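Local coordinates for ubiquitin-conjugating enzyme E2 U (Homo sapiens, PDB 1YRV), which catalyses the covalent attachment of ubiquitin to other proteins, accepting ubiquitin from E1 as an E2 ubiquitin-conjugating enzyme, of which this is the UBC core, at residues S65-L70 / P95-V100; L146-I151 / S157-I162; I76-E81 / A85-K90; K36-K41 / T123-L128; R30-L35 / A45-E50. One frame throughout, in Å; residues are numbered along the deposited sequence.

Contact 1 of 5, residues S65-L70 / P95-V100; sequences SVWQGL and PFHPNV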
# COMPACT_ATOMS: atom_id res chain seq x y z
N SER A 65 -5.09 6.37 15.13
CA SER A 65 -4.25 5.19 15.05
C SER A 65 -2.84 5.62 15.43
O SER A 65 -2.49 6.81 15.41
CB SER A 65 -4.26 4.60 13.62
OG SER A 65 -3.61 5.47 12.71
N VAL A 66 -2.02 4.63 15.75
CA VAL A 66 -0.64 4.89 16.09
C VAL A 66 0.09 5.76 15.06
O VAL A 66 0.98 6.55 15.42
CB VAL A 66 0.12 3.60 16.26
CG1 VAL A 66 1.48 3.90 16.84
CG2 VAL A 66 -0.66 2.66 17.15
N TRP A 67 -0.30 5.64 13.79
CA TRP A 67 0.33 6.41 12.72
C TRP A 67 -0.34 7.73 12.42
O TRP A 67 -0.14 8.27 11.33
CB TRP A 67 0.40 5.59 11.43
CG TRP A 67 1.36 4.46 11.53
CD1 TRP A 67 2.66 4.42 11.06
CD2 TRP A 67 1.13 3.22 12.18
NE1 TRP A 67 3.23 3.22 11.40
CE2 TRP A 67 2.31 2.47 12.08
CE3 TRP A 67 0.02 2.67 12.85
CZ2 TRP A 67 2.43 1.20 12.63
CZ3 TRP A 67 0.14 1.40 13.40
CH2 TRP A 67 1.34 0.68 13.28
N GLN A 68 -1.14 8.24 13.35
CA GLN A 68 -1.80 9.52 13.13
C GLN A 68 -0.76 10.60 12.91
O GLN A 68 0.12 10.81 13.74
CB GLN A 68 -2.69 9.87 14.32
CG GLN A 68 -4.11 9.33 14.20
CD GLN A 68 -5.16 10.28 14.74
OE1 GLN A 68 -5.28 10.47 15.95
NE2 GLN A 68 -5.90 10.90 13.84
N GLY A 69 -0.86 11.29 11.78
CA GLY A 69 0.09 12.34 11.47
C GLY A 69 1.26 11.84 10.63
O GLY A 69 2.07 12.62 10.15
N LEU A 70 1.34 10.53 10.46
CA LEU A 70 2.41 9.94 9.67
C LEU A 70 1.97 9.70 8.21
O LEU A 70 0.78 9.82 7.88
CB LEU A 70 2.86 8.64 10.34
CG LEU A 70 3.61 8.95 11.64
CD1 LEU A 70 3.70 7.74 12.57
CD2 LEU A 70 4.99 9.44 11.27
N PRO A 95 10.08 0.59 6.97
CA PRO A 95 9.57 1.20 8.20
C PRO A 95 9.64 0.23 9.38
O PRO A 95 9.78 -0.97 9.18
CB PRO A 95 8.15 1.53 7.82
CG PRO A 95 7.76 0.29 7.05
CD PRO A 95 8.97 0.01 6.18
N PHE A 96 9.54 0.77 10.59
CA PHE A 96 9.55 -0.04 11.80
C PHE A 96 8.06 -0.35 12.00
O PHE A 96 7.32 0.42 12.62
CB PHE A 96 10.08 0.77 12.98
CG PHE A 96 10.27 -0.05 14.22
CD1 PHE A 96 9.62 0.28 15.41
CD2 PHE A 96 11.15 -1.13 14.22
CE1 PHE A 96 9.85 -0.45 16.58
CE2 PHE A 96 11.38 -1.86 15.40
CZ PHE A 96 10.74 -1.53 16.56
N HIS A 97 7.61 -1.47 11.44
CA HIS A 97 6.20 -1.81 11.45
C HIS A 97 6.04 -3.30 11.66
O HIS A 97 6.77 -4.09 11.10
CB HIS A 97 5.60 -1.34 10.11
CG HIS A 97 4.11 -1.43 10.04
ND1 HIS A 97 3.44 -2.64 10.15
CD2 HIS A 97 3.16 -0.48 9.92
CE1 HIS A 97 2.14 -2.41 10.11
NE2 HIS A 97 1.94 -1.12 9.98
N PRO A 98 5.07 -3.70 12.48
CA PRO A 98 4.80 -5.11 12.79
C PRO A 98 4.52 -6.01 11.58
O PRO A 98 4.85 -7.19 11.60
CB PRO A 98 3.60 -5.04 13.73
CG PRO A 98 3.74 -3.68 14.36
CD PRO A 98 4.13 -2.83 13.19
N ASN A 99 3.90 -5.47 10.53
CA ASN A 99 3.57 -6.31 9.39
C ASN A 99 4.37 -6.06 8.12
O ASN A 99 4.11 -6.69 7.10
CB ASN A 99 2.07 -6.18 9.10
CG ASN A 99 1.23 -6.43 10.33
OD1 ASN A 99 0.34 -5.64 10.64
ND2 ASN A 99 1.51 -7.50 11.05
N VAL A 100 5.35 -5.16 8.18
CA VAL A 100 6.15 -4.89 7.00
C VAL A 100 7.44 -5.69 7.11
O VAL A 100 8.15 -5.62 8.11
CB VAL A 100 6.47 -3.39 6.89
CG1 VAL A 100 7.28 -3.12 5.64
CG2 VAL A 100 5.18 -2.59 6.86

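Contact 2 of 5, residues L146-I151 / S157-I162; sequences LEAARI and SLYRTI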
# COMPACT_ATOMS: atom_id res chain seq x y z
N LEU A 146 8.88 -8.63 14.90
CA LEU A 146 8.68 -8.93 16.32
C LEU A 146 8.92 -7.77 17.28
O LEU A 146 8.10 -7.51 18.16
CB LEU A 146 9.59 -10.08 16.71
CG LEU A 146 9.42 -11.39 15.93
CD1 LEU A 146 10.46 -12.39 16.42
CD2 LEU A 146 8.01 -11.94 16.15
N GLU A 147 10.07 -7.11 17.14
CA GLU A 147 10.39 -6.00 18.02
C GLU A 147 9.39 -4.88 17.89
O GLU A 147 9.00 -4.29 18.89
CB GLU A 147 11.79 -5.46 17.72
CG GLU A 147 12.88 -6.42 18.13
CD GLU A 147 12.93 -7.64 17.25
OE1 GLU A 147 13.35 -7.52 16.08
OE2 GLU A 147 12.52 -8.72 17.73
N ALA A 148 8.96 -4.61 16.67
CA ALA A 148 8.00 -3.54 16.44
C ALA A 148 6.69 -3.86 17.14
O ALA A 148 6.12 -3.02 17.84
CB ALA A 148 7.76 -3.36 14.90
N ALA A 149 6.21 -5.09 16.96
CA ALA A 149 4.95 -5.54 17.57
C ALA A 149 5.05 -5.47 19.10
O ALA A 149 4.20 -4.89 19.80
CB ALA A 149 4.64 -6.97 17.13
N ARG A 150 6.11 -6.09 19.61
CA ARG A 150 6.37 -6.10 21.03
C ARG A 150 6.29 -4.68 21.62
O ARG A 150 5.53 -4.42 22.55
CB ARG A 150 7.74 -6.72 21.26
CG ARG A 150 8.14 -6.84 22.68
CD ARG A 150 9.26 -7.83 22.75
NE ARG A 150 10.53 -7.30 22.25
CZ ARG A 150 11.66 -8.00 22.29
NH1 ARG A 150 11.65 -9.24 22.79
NH2 ARG A 150 12.81 -7.45 21.92
N ILE A 151 7.05 -3.74 21.07
CA ILE A 151 7.05 -2.37 21.58
C ILE A 151 5.70 -1.70 21.45
O ILE A 151 5.32 -0.84 22.26
CB ILE A 151 8.06 -1.50 20.86
CG1 ILE A 151 9.46 -1.85 21.37
CG2 ILE A 151 7.73 -0.00 21.07
CD1 ILE A 151 10.56 -1.09 20.68
N SER A 157 3.00 4.65 23.20
CA SER A 157 3.54 6.00 23.16
C SER A 157 5.01 5.95 22.78
O SER A 157 5.50 6.78 22.03
CB SER A 157 3.40 6.68 24.52
OG SER A 157 4.10 7.91 24.54
N LEU A 158 5.72 4.98 23.34
CA LEU A 158 7.13 4.81 23.04
C LEU A 158 7.22 4.46 21.57
O LEU A 158 8.04 5.00 20.83
CB LEU A 158 7.72 3.68 23.88
CG LEU A 158 9.08 3.17 23.38
CD1 LEU A 158 10.05 4.35 23.31
CD2 LEU A 158 9.59 2.08 24.29
N TYR A 159 6.38 3.52 21.17
CA TYR A 159 6.32 3.07 19.79
C TYR A 159 6.30 4.31 18.88
O TYR A 159 7.13 4.44 17.97
CB TYR A 159 5.07 2.23 19.55
CG TYR A 159 4.98 1.69 18.15
CD1 TYR A 159 5.68 0.55 17.76
CD2 TYR A 159 4.31 2.41 17.16
CE1 TYR A 159 5.71 0.15 16.43
CE2 TYR A 159 4.34 2.02 15.84
CZ TYR A 159 5.05 0.90 15.48
OH TYR A 159 5.11 0.55 14.15
N ARG A 160 5.35 5.21 19.12
CA ARG A 160 5.25 6.43 18.33
C ARG A 160 6.54 7.21 18.34
O ARG A 160 6.99 7.70 17.30
CB ARG A 160 4.13 7.34 18.86
CG ARG A 160 2.74 7.08 18.26
CD ARG A 160 1.89 8.37 18.30
NE ARG A 160 2.04 9.03 19.60
CZ ARG A 160 1.60 8.53 20.75
NH1 ARG A 160 0.96 7.36 20.75
NH2 ARG A 160 1.83 9.16 21.89
N THR A 161 7.14 7.34 19.51
CA THR A 161 8.38 8.10 19.64
C THR A 161 9.40 7.57 18.67
O THR A 161 10.13 8.33 18.04
CB THR A 161 8.94 8.00 21.06
OG1 THR A 161 8.13 8.79 21.94
CG2 THR A 161 10.37 8.49 21.09
N ILE A 162 9.45 6.25 18.56
CA ILE A 162 10.38 5.58 17.66
C ILE A 162 10.05 5.91 16.21
O ILE A 162 10.94 6.20 15.40
CB ILE A 162 10.36 4.05 17.90
CG1 ILE A 162 10.86 3.76 19.32
CG2 ILE A 162 11.25 3.34 16.88
CD1 ILE A 162 10.91 2.31 19.69

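Contact 3 of 5, residues I76-E81 / A85-K90; sequences IHFTSE and APPVVK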
# COMPACT_ATOMS: atom_id res chain seq x y z
N ILE A 76 3.86 1.06 -6.07
CA ILE A 76 2.97 -0.05 -6.42
C ILE A 76 3.28 -0.47 -7.86
O ILE A 76 3.15 0.33 -8.80
CB ILE A 76 1.48 0.37 -6.30
CG1 ILE A 76 1.20 0.82 -4.85
CG2 ILE A 76 0.56 -0.78 -6.72
CD1 ILE A 76 -0.23 1.12 -4.58
N HIS A 77 3.72 -1.71 -8.03
CA HIS A 77 4.04 -2.23 -9.33
C HIS A 77 2.99 -3.22 -9.79
O HIS A 77 2.84 -4.30 -9.23
CB HIS A 77 5.39 -2.91 -9.30
CG HIS A 77 5.59 -3.87 -10.43
ND1 HIS A 77 5.72 -3.47 -11.74
CD2 HIS A 77 5.63 -5.23 -10.44
CE1 HIS A 77 5.83 -4.54 -12.52
NE2 HIS A 77 5.78 -5.61 -11.76
N PHE A 78 2.23 -2.80 -10.79
CA PHE A 78 1.23 -3.66 -11.42
C PHE A 78 1.93 -4.43 -12.55
O PHE A 78 3.02 -4.05 -13.01
CB PHE A 78 0.13 -2.84 -12.04
CG PHE A 78 -0.74 -2.18 -11.04
CD1 PHE A 78 -0.48 -0.88 -10.63
CD2 PHE A 78 -1.85 -2.85 -10.52
CE1 PHE A 78 -1.30 -0.26 -9.69
CE2 PHE A 78 -2.69 -2.25 -9.57
CZ PHE A 78 -2.43 -0.95 -9.16
N THR A 79 1.29 -5.51 -12.99
CA THR A 79 1.78 -6.32 -14.09
C THR A 79 0.68 -6.39 -15.19
O THR A 79 -0.50 -6.09 -14.94
CB THR A 79 2.01 -7.75 -13.64
OG1 THR A 79 0.74 -8.36 -13.34
CG2 THR A 79 2.91 -7.80 -12.42
N SER A 80 1.08 -6.83 -16.37
CA SER A 80 0.18 -6.96 -17.51
C SER A 80 -0.92 -7.97 -17.20
O SER A 80 -1.85 -8.14 -17.97
CB SER A 80 0.98 -7.37 -18.76
OG SER A 80 1.75 -8.55 -18.47
N GLU A 81 -0.83 -8.63 -16.05
CA GLU A 81 -1.86 -9.60 -15.64
C GLU A 81 -2.90 -8.89 -14.79
O GLU A 81 -3.93 -9.45 -14.48
CB GLU A 81 -1.23 -10.71 -14.78
CG GLU A 81 0.11 -11.15 -15.30
CD GLU A 81 -0.03 -11.71 -16.67
OE1 GLU A 81 -0.79 -12.70 -16.76
OE2 GLU A 81 0.59 -11.15 -17.62
N ALA A 85 -4.29 -10.50 -11.17
CA ALA A 85 -3.23 -10.58 -10.18
C ALA A 85 -3.03 -9.26 -9.47
O ALA A 85 -3.15 -8.19 -10.08
CB ALA A 85 -1.93 -10.97 -10.86
N PRO A 86 -2.67 -9.33 -8.17
CA PRO A 86 -2.43 -8.15 -7.33
C PRO A 86 -1.14 -7.41 -7.67
O PRO A 86 -0.17 -8.00 -8.12
CB PRO A 86 -2.37 -8.72 -5.90
CG PRO A 86 -1.82 -10.15 -6.12
CD PRO A 86 -2.63 -10.57 -7.36
N PRO A 87 -1.12 -6.09 -7.46
CA PRO A 87 0.13 -5.39 -7.77
C PRO A 87 1.14 -5.77 -6.69
O PRO A 87 0.81 -6.50 -5.75
CB PRO A 87 -0.27 -3.90 -7.70
CG PRO A 87 -1.38 -3.88 -6.67
CD PRO A 87 -2.16 -5.17 -6.96
N VAL A 88 2.39 -5.35 -6.84
CA VAL A 88 3.36 -5.62 -5.79
C VAL A 88 3.57 -4.27 -5.09
O VAL A 88 3.94 -3.27 -5.73
CB VAL A 88 4.72 -6.06 -6.33
CG1 VAL A 88 5.72 -6.11 -5.17
CG2 VAL A 88 4.63 -7.44 -7.00
N VAL A 89 3.34 -4.23 -3.79
CA VAL A 89 3.51 -3.00 -3.04
C VAL A 89 4.76 -3.11 -2.16
O VAL A 89 5.01 -4.13 -1.50
CB VAL A 89 2.26 -2.72 -2.13
CG1 VAL A 89 2.52 -1.54 -1.20
CG2 VAL A 89 1.03 -2.44 -2.98
N LYS A 90 5.55 -2.04 -2.19
CA LYS A 90 6.75 -1.99 -1.39
C LYS A 90 6.92 -0.63 -0.76
O LYS A 90 6.57 0.40 -1.36
CB LYS A 90 7.97 -2.30 -2.23
CG LYS A 90 8.09 -3.77 -2.56
CD LYS A 90 9.22 -4.00 -3.55
CE LYS A 90 9.33 -5.49 -3.89
NZ LYS A 90 9.49 -6.33 -2.62
O HOH W 1 -0.91 -6.88 -11.31

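Contact 4 of 5, residues K36-K41 / T123-L128; sequences KENNYK and TLSSIL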
# COMPACT_ATOMS: atom_id res chain seq x y z
N LYS A 36 -9.05 10.03 -9.35
CA LYS A 36 -9.05 11.47 -9.43
C LYS A 36 -10.42 12.03 -9.09
O LYS A 36 -10.51 12.95 -8.30
CB LYS A 36 -8.55 11.91 -10.79
CG LYS A 36 -7.10 11.48 -10.95
CD LYS A 36 -6.41 12.11 -12.13
CE LYS A 36 -7.11 11.75 -13.38
NZ LYS A 36 -6.25 12.10 -14.54
N GLU A 37 -11.48 11.47 -9.66
CA GLU A 37 -12.82 11.94 -9.34
C GLU A 37 -13.10 11.78 -7.84
O GLU A 37 -13.68 12.67 -7.22
CB GLU A 37 -13.86 11.15 -10.13
CG GLU A 37 -13.76 11.32 -11.64
CD GLU A 37 -14.36 12.63 -12.15
OE1 GLU A 37 -14.34 12.88 -13.39
OE2 GLU A 37 -14.86 13.42 -11.30
N ASN A 38 -12.68 10.67 -7.26
CA ASN A 38 -12.92 10.42 -5.83
C ASN A 38 -12.27 11.42 -4.89
O ASN A 38 -12.73 11.61 -3.77
CB ASN A 38 -12.46 9.02 -5.45
CG ASN A 38 -13.28 7.94 -6.12
OD1 ASN A 38 -14.41 8.19 -6.52
ND2 ASN A 38 -12.71 6.73 -6.23
N ASN A 39 -11.19 12.02 -5.36
CA ASN A 39 -10.44 13.01 -4.59
C ASN A 39 -10.42 12.64 -3.11
O ASN A 39 -10.94 13.37 -2.27
CB ASN A 39 -11.06 14.39 -4.79
CG ASN A 39 -10.05 15.52 -4.68
OD1 ASN A 39 -10.42 16.69 -4.68
ND2 ASN A 39 -8.77 15.17 -4.60
N TYR A 40 -9.84 11.49 -2.80
CA TYR A 40 -9.75 11.01 -1.44
C TYR A 40 -8.74 11.77 -0.60
O TYR A 40 -7.56 11.88 -0.94
CB TYR A 40 -9.39 9.54 -1.44
CG TYR A 40 -10.48 8.65 -1.95
CD1 TYR A 40 -11.80 8.89 -1.61
CD2 TYR A 40 -10.19 7.53 -2.71
CE1 TYR A 40 -12.80 8.02 -1.98
CE2 TYR A 40 -11.19 6.64 -3.10
CZ TYR A 40 -12.50 6.89 -2.73
OH TYR A 40 -13.50 6.00 -3.04
N LYS A 41 -9.22 12.29 0.52
CA LYS A 41 -8.40 13.04 1.44
C LYS A 41 -7.36 12.10 2.03
O LYS A 41 -7.68 10.99 2.42
CB LYS A 41 -9.29 13.60 2.54
CG LYS A 41 -8.56 14.18 3.74
CD LYS A 41 -9.25 13.80 5.05
CE LYS A 41 -8.59 14.45 6.28
NZ LYS A 41 -7.10 14.23 6.40
N THR A 123 -9.86 -2.30 -7.09
CA THR A 123 -9.38 -1.28 -8.04
C THR A 123 -8.28 -0.43 -7.38
O THR A 123 -8.06 -0.53 -6.18
CB THR A 123 -10.50 -0.33 -8.42
OG1 THR A 123 -10.92 0.37 -7.25
CG2 THR A 123 -11.69 -1.10 -9.01
N LEU A 124 -7.61 0.42 -8.15
CA LEU A 124 -6.57 1.26 -7.55
C LEU A 124 -7.07 1.93 -6.26
O LEU A 124 -6.32 2.01 -5.29
CB LEU A 124 -6.10 2.34 -8.54
CG LEU A 124 -4.90 3.25 -8.17
CD1 LEU A 124 -3.65 2.44 -7.94
CD2 LEU A 124 -4.65 4.26 -9.30
N SER A 125 -8.31 2.44 -6.29
CA SER A 125 -8.94 3.10 -5.14
C SER A 125 -9.09 2.17 -3.94
O SER A 125 -8.78 2.54 -2.83
CB SER A 125 -10.33 3.64 -5.51
OG SER A 125 -10.23 4.64 -6.49
N SER A 126 -9.59 0.96 -4.18
CA SER A 126 -9.80 -0.04 -3.15
C SER A 126 -8.52 -0.33 -2.45
O SER A 126 -8.43 -0.30 -1.22
CB SER A 126 -10.27 -1.36 -3.74
OG SER A 126 -11.60 -1.28 -4.15
N ILE A 127 -7.54 -0.68 -3.26
CA ILE A 127 -6.21 -1.00 -2.78
C ILE A 127 -5.65 0.12 -1.91
O ILE A 127 -5.04 -0.13 -0.88
CB ILE A 127 -5.28 -1.22 -3.97
CG1 ILE A 127 -5.89 -2.31 -4.89
CG2 ILE A 127 -3.88 -1.46 -3.45
CD1 ILE A 127 -5.10 -2.56 -6.14
N LEU A 128 -5.86 1.35 -2.33
CA LEU A 128 -5.33 2.47 -1.58
C LEU A 128 -6.07 2.63 -0.24
O LEU A 128 -5.43 2.76 0.80
CB LEU A 128 -5.38 3.74 -2.44
CG LEU A 128 -4.50 3.74 -3.71
CD1 LEU A 128 -4.56 5.06 -4.53
CD2 LEU A 128 -3.05 3.51 -3.26

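Contact 5 of 5, residues R30-L35 / A45-E50; sequences RDFCDL and AKPVSE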
# COMPACT_ATOMS: atom_id res chain seq x y z
N ARG A 30 -8.92 3.53 -16.43
CA ARG A 30 -10.22 3.78 -15.85
C ARG A 30 -10.04 4.04 -14.35
O ARG A 30 -10.47 5.07 -13.85
CB ARG A 30 -11.15 2.59 -16.07
CG ARG A 30 -12.45 2.71 -15.30
CD ARG A 30 -12.99 1.31 -14.89
NE ARG A 30 -12.03 0.58 -14.07
CZ ARG A 30 -12.04 -0.74 -13.88
NH1 ARG A 30 -11.11 -1.35 -13.10
NH2 ARG A 30 -12.98 -1.45 -14.44
N ASP A 31 -9.40 3.12 -13.64
CA ASP A 31 -9.18 3.31 -12.22
C ASP A 31 -8.61 4.66 -11.83
O ASP A 31 -9.02 5.24 -10.84
CB ASP A 31 -8.23 2.25 -11.67
CG ASP A 31 -8.88 0.88 -11.57
OD1 ASP A 31 -10.09 0.77 -11.82
OD2 ASP A 31 -8.14 -0.08 -11.22
N PHE A 32 -7.63 5.15 -12.58
CA PHE A 32 -7.02 6.45 -12.28
C PHE A 32 -8.02 7.59 -12.42
O PHE A 32 -8.03 8.51 -11.62
CB PHE A 32 -5.84 6.70 -13.21
CG PHE A 32 -4.94 7.81 -12.76
CD1 PHE A 32 -4.21 8.54 -13.69
CD2 PHE A 32 -4.79 8.11 -11.40
CE1 PHE A 32 -3.34 9.57 -13.27
CE2 PHE A 32 -3.91 9.14 -10.99
CZ PHE A 32 -3.20 9.87 -11.92
N CYS A 33 -8.85 7.55 -13.45
CA CYS A 33 -9.86 8.60 -13.61
C CYS A 33 -10.80 8.58 -12.40
O CYS A 33 -11.22 9.63 -11.92
CB CYS A 33 -10.71 8.36 -14.86
SG CYS A 33 -9.84 8.56 -16.38
N ASP A 34 -11.12 7.38 -11.92
CA ASP A 34 -11.99 7.22 -10.77
C ASP A 34 -11.37 7.77 -9.50
O ASP A 34 -12.04 8.39 -8.69
CB ASP A 34 -12.30 5.75 -10.55
CG ASP A 34 -13.29 5.21 -11.55
OD1 ASP A 34 -13.50 3.96 -11.54
OD2 ASP A 34 -13.87 6.00 -12.33
N LEU A 35 -10.08 7.51 -9.34
CA LEU A 35 -9.32 7.93 -8.20
C LEU A 35 -9.31 9.44 -8.20
O LEU A 35 -9.56 10.07 -7.18
CB LEU A 35 -7.91 7.41 -8.31
CG LEU A 35 -7.22 7.08 -7.01
CD1 LEU A 35 -5.96 7.89 -6.89
CD2 LEU A 35 -8.16 7.27 -5.86
N ALA A 45 -1.60 9.41 -5.46
CA ALA A 45 -1.03 8.33 -6.26
C ALA A 45 -0.77 8.88 -7.64
O ALA A 45 -1.63 9.52 -8.24
CB ALA A 45 -1.98 7.16 -6.32
N LYS A 46 0.42 8.64 -8.14
CA LYS A 46 0.78 9.16 -9.44
C LYS A 46 1.50 8.11 -10.27
O LYS A 46 2.41 7.44 -9.78
CB LYS A 46 1.67 10.38 -9.24
CG LYS A 46 1.92 11.21 -10.49
CD LYS A 46 0.67 12.01 -10.92
CE LYS A 46 0.82 12.45 -12.39
NZ LYS A 46 2.29 12.59 -12.75
N PRO A 47 1.09 7.93 -11.55
CA PRO A 47 1.75 6.96 -12.42
C PRO A 47 3.14 7.53 -12.66
O PRO A 47 3.30 8.71 -12.97
CB PRO A 47 0.93 7.03 -13.71
CG PRO A 47 -0.32 7.62 -13.32
CD PRO A 47 0.03 8.63 -12.28
N VAL A 48 4.15 6.70 -12.52
CA VAL A 48 5.50 7.18 -12.72
C VAL A 48 6.10 6.51 -13.97
O VAL A 48 7.31 6.41 -14.11
CB VAL A 48 6.32 6.91 -11.44
CG1 VAL A 48 6.67 5.44 -11.31
CG2 VAL A 48 7.53 7.80 -11.41
N SER A 49 5.22 6.07 -14.87
CA SER A 49 5.64 5.45 -16.13
C SER A 49 4.51 5.48 -17.16
O SER A 49 3.33 5.49 -16.80
CB SER A 49 6.12 4.00 -15.92
OG SER A 49 5.04 3.12 -15.64
N GLU A 50 4.88 5.48 -18.43
CA GLU A 50 3.91 5.51 -19.53
C GLU A 50 3.04 4.26 -19.50
O GLU A 50 1.89 4.26 -19.95
CB GLU A 50 4.67 5.62 -20.85
CG GLU A 50 4.26 6.85 -21.63
CD GLU A 50 3.98 8.05 -20.74
OE1 GLU A 50 4.88 8.92 -20.57
OE2 GLU A 50 2.84 8.11 -20.20

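Contact 1 of 5, residues S65-L70 / P95-V100
Trp-67 sets its indole carbon CG anti to its own carbonyl carbon (chi1 -70°), while His-97 turns CG anti to its backbone N (chi1 -171°), and these two settings bring the six-membered ring of the indole beside the imidazole. The closest pair is Trp-67 CZ2 to His-97 CD2, at 3.3 Å. The neighbouring imidazole atom, His-97 NE2, lies 3.6 Å from the same Trp-67 CZ2. The two ring planes are inclined by only 27°, but the rings are slid apart, with centroids 4.8 Å from each other, so there is little overlap. Pro-98 adds a looser apolar touch at the indole edge, near the ring plane, where its CD stands 4.4 Å from Trp-67 CZ2. His-97, Pro-98 and Asn-99 form the HPN motif of E2 enzymes, in the loop that follows strand 88-91; the side chain of His-97 is about 8 Å from that of Cys-108, the predicted thioester-forming cysteine. The imidazole is fixed in rotation from both nitrogens. Asn-99 N donates to His-97 ND1 over 2.9 Å, almost straight and in the ring plane, and NE2 is hydrogen-bonded to Leu-135 O, which makes NE2 the likely proton carrier. Pro-138 packs against both Trp-67 and His-97, and Leu-163 of helix 156-166 also touches the indole.

Contact 2 of 5, residues L146-I151 / S157-I162
The helical hairpin at the C-terminal end of the UBC fold brings helix 146-153 back against helix 156-166, and Ile-151 meets Tyr-159, Leu-158 and Ile-162 across it. The axes of the two short helical segments come within 9.7 Å, their N-to-C directions 134° apart. Ile-151 does most of the work through two branches. Its CG2, anti to the backbone N, sits 3.6 Å from Tyr-159 CA and reaches the edge of the phenol ring near its plane, with Leu-158 CG at 4.1 Å from the same Ile-151 CG2. No hydrogen bond joins the segments; the packing is apolar apart from one carbonyl. That carbonyl belongs to Ala-148, whose O lies obliquely 3.5 Å from Tyr-159 CE1. The ring then runs on toward the HPN loop, where Tyr-159 OH makes a weak hydrogen bond to Phe-96 O. The other branch of Ile-151 points at Ile-162, the two side chains tip to tip with CD1 to CD1 at 3.6 Å.

Contact 3 of 5, residues I76-E81 / A85-K90
Pro-87 packs alongside both Ile-76 and Phe-78 across the beta hairpin of strands 71-77 and 88-91, and its ring is easily followed atom by atom. CB presses on Ile-76 CG2 at 3.4 Å, tighter than usual carbon contact, and at the same time lies over one face of the Phe-78 ring, 3.6 Å from its centroid in a CH-pi contact. CG moves toward the ring rim, 3.6 Å from Phe-78 CE2, and CD just touches that same carbon. On the same side of the sheet, Ile-76 CG1 lies alongside Val-89 CG2 at 3.8 Å, and helix 124-135 covers this surface with Leu-124, Ile-127 and Leu-128. Antiparallel pairing holds the strands: His-77 and Val-88 form a hydrogen-bonded pair, N to O in both directions, with Ile-76 and Val-89 the non-hydrogen-bonded pair next to it. The His-77 side chain is turned to the other face, its ring edge near Val-88 CG2 and its ND1 hydrogen-bonded to Glu-54. Past the paired residues a water bridges the two arms of the hairpin: it accepts from Thr-79 N at 3.1 Å and donates to Ala-85 O at 2.9 Å.

Contact 4 of 5, residues K36-K41 / T123-L128
Ser-125, the third residue of segment 123-128, is the one that Asn-38 and Tyr-40 touch. Thr-123 comes first, at the N-cap position of helix 124-135: its OG1 takes a weak capping bond from Ser-126 N, 3.4 Å away. Leu-124 follows and gives its backbone N to Asp-31 OD2 of helix 23-38, so a carboxylate faces the start of the helix, where the helix dipole would probably favour a negative charge. Next is Ser-125, with OG anti to its carbonyl carbon (chi1 -64°). Asn-38 ND2 reaches that OG at 3.3 Å, but the angle at the hydrogen is 126° and the bond is weak. Beside it, Ser-125 CB lies at the edge of the Tyr-40 ring, near the ring plane, 3.9 Å from CE2. One face of the same ring has Asn-38 CB 3.4 Å above its centre, so the CB of Asn-38 covers the ring while its amide and the Tyr-40 edge both meet the serine. This folding back follows the end of the helix, where Asn-39 takes a positive phi. Further on, Ile-127 packs on Pro-87 and Leu-128 on Leu-35, Ile-43 and Ala-45. The contact thus ties the C-terminal end of helix 23-38 to the first turn of helix 124-135, next to edge strand 43-47 of the sheet.

Contact 5 of 5, residues R30-L35 / A45-E50
Phe-32 swings its ring out from helix 23-38 with CG anti to the backbone N (chi1 -165°), which carries the ring out to strand 43-47; its rotation about CB-CG then presents one face to Pro-47. The two side chains come from opposite directions. Pro-47 CG stands 4.1 Å from the Phe-32 centroid and 29° off the ring normal, a CH-pi contact, and Pro-47 CD is closest to the far end of the ring, 3.5 Å from Phe-32 CZ. Obliquely to the ring, Ala-45 O lies 3.6 Å from Phe-32 CE2. One turn on, Leu-35 is in an unusual conformation, its chi1 of -148° away from a staggered position; its CD1 meets Ala-45 CB at 4.1 Å. The helix here packs over the edge strand of the antiparallel sheet, running roughly against it. Trp-55 of the next strand meets the Phe-32 ring edge-to-face, and Lys-36 is its cation-pi partner. On another side of the helix, Arg-30 grips Asp-31 side-on, with NE and NH1 both directed to OD1, the latter at 2.7 Å in a salt bridge. Asp-31 OD2 is hydrogen-bonded to Tyr-82 OH, so both oxygens of this buried carboxylate have partners. Between helix and strand, by contrast, no hydrogen bond forms, which implies that the two segments are held together mainly by shape and dispersion.

Overall arrangement
All five contacts lie within the UBC core, in two groups on opposite parts of the fold. Contacts 3, 4 and 5 gather round the four-stranded antiparallel sheet and its helices: 4 and 5, with centres about 10 Å apart, share helix 23-38, and 4 touches 3 where helix 124-135 covers the hairpin. Contacts 1 and 2, with centres about 9 Å apart, touch through Tyr-159 beyond the sheet. The centres of contacts 2 and 5 are about 34 Å apart. Along the chain, the segments of 4 and 5 alternate, contacts 1 and 3 fall between the two segments of 4, and 2 comes last. One group packs helices on the sheet; the other sets the C-terminal helices beside the HPN loop, near Cys-108, the predicted thioester-forming residue.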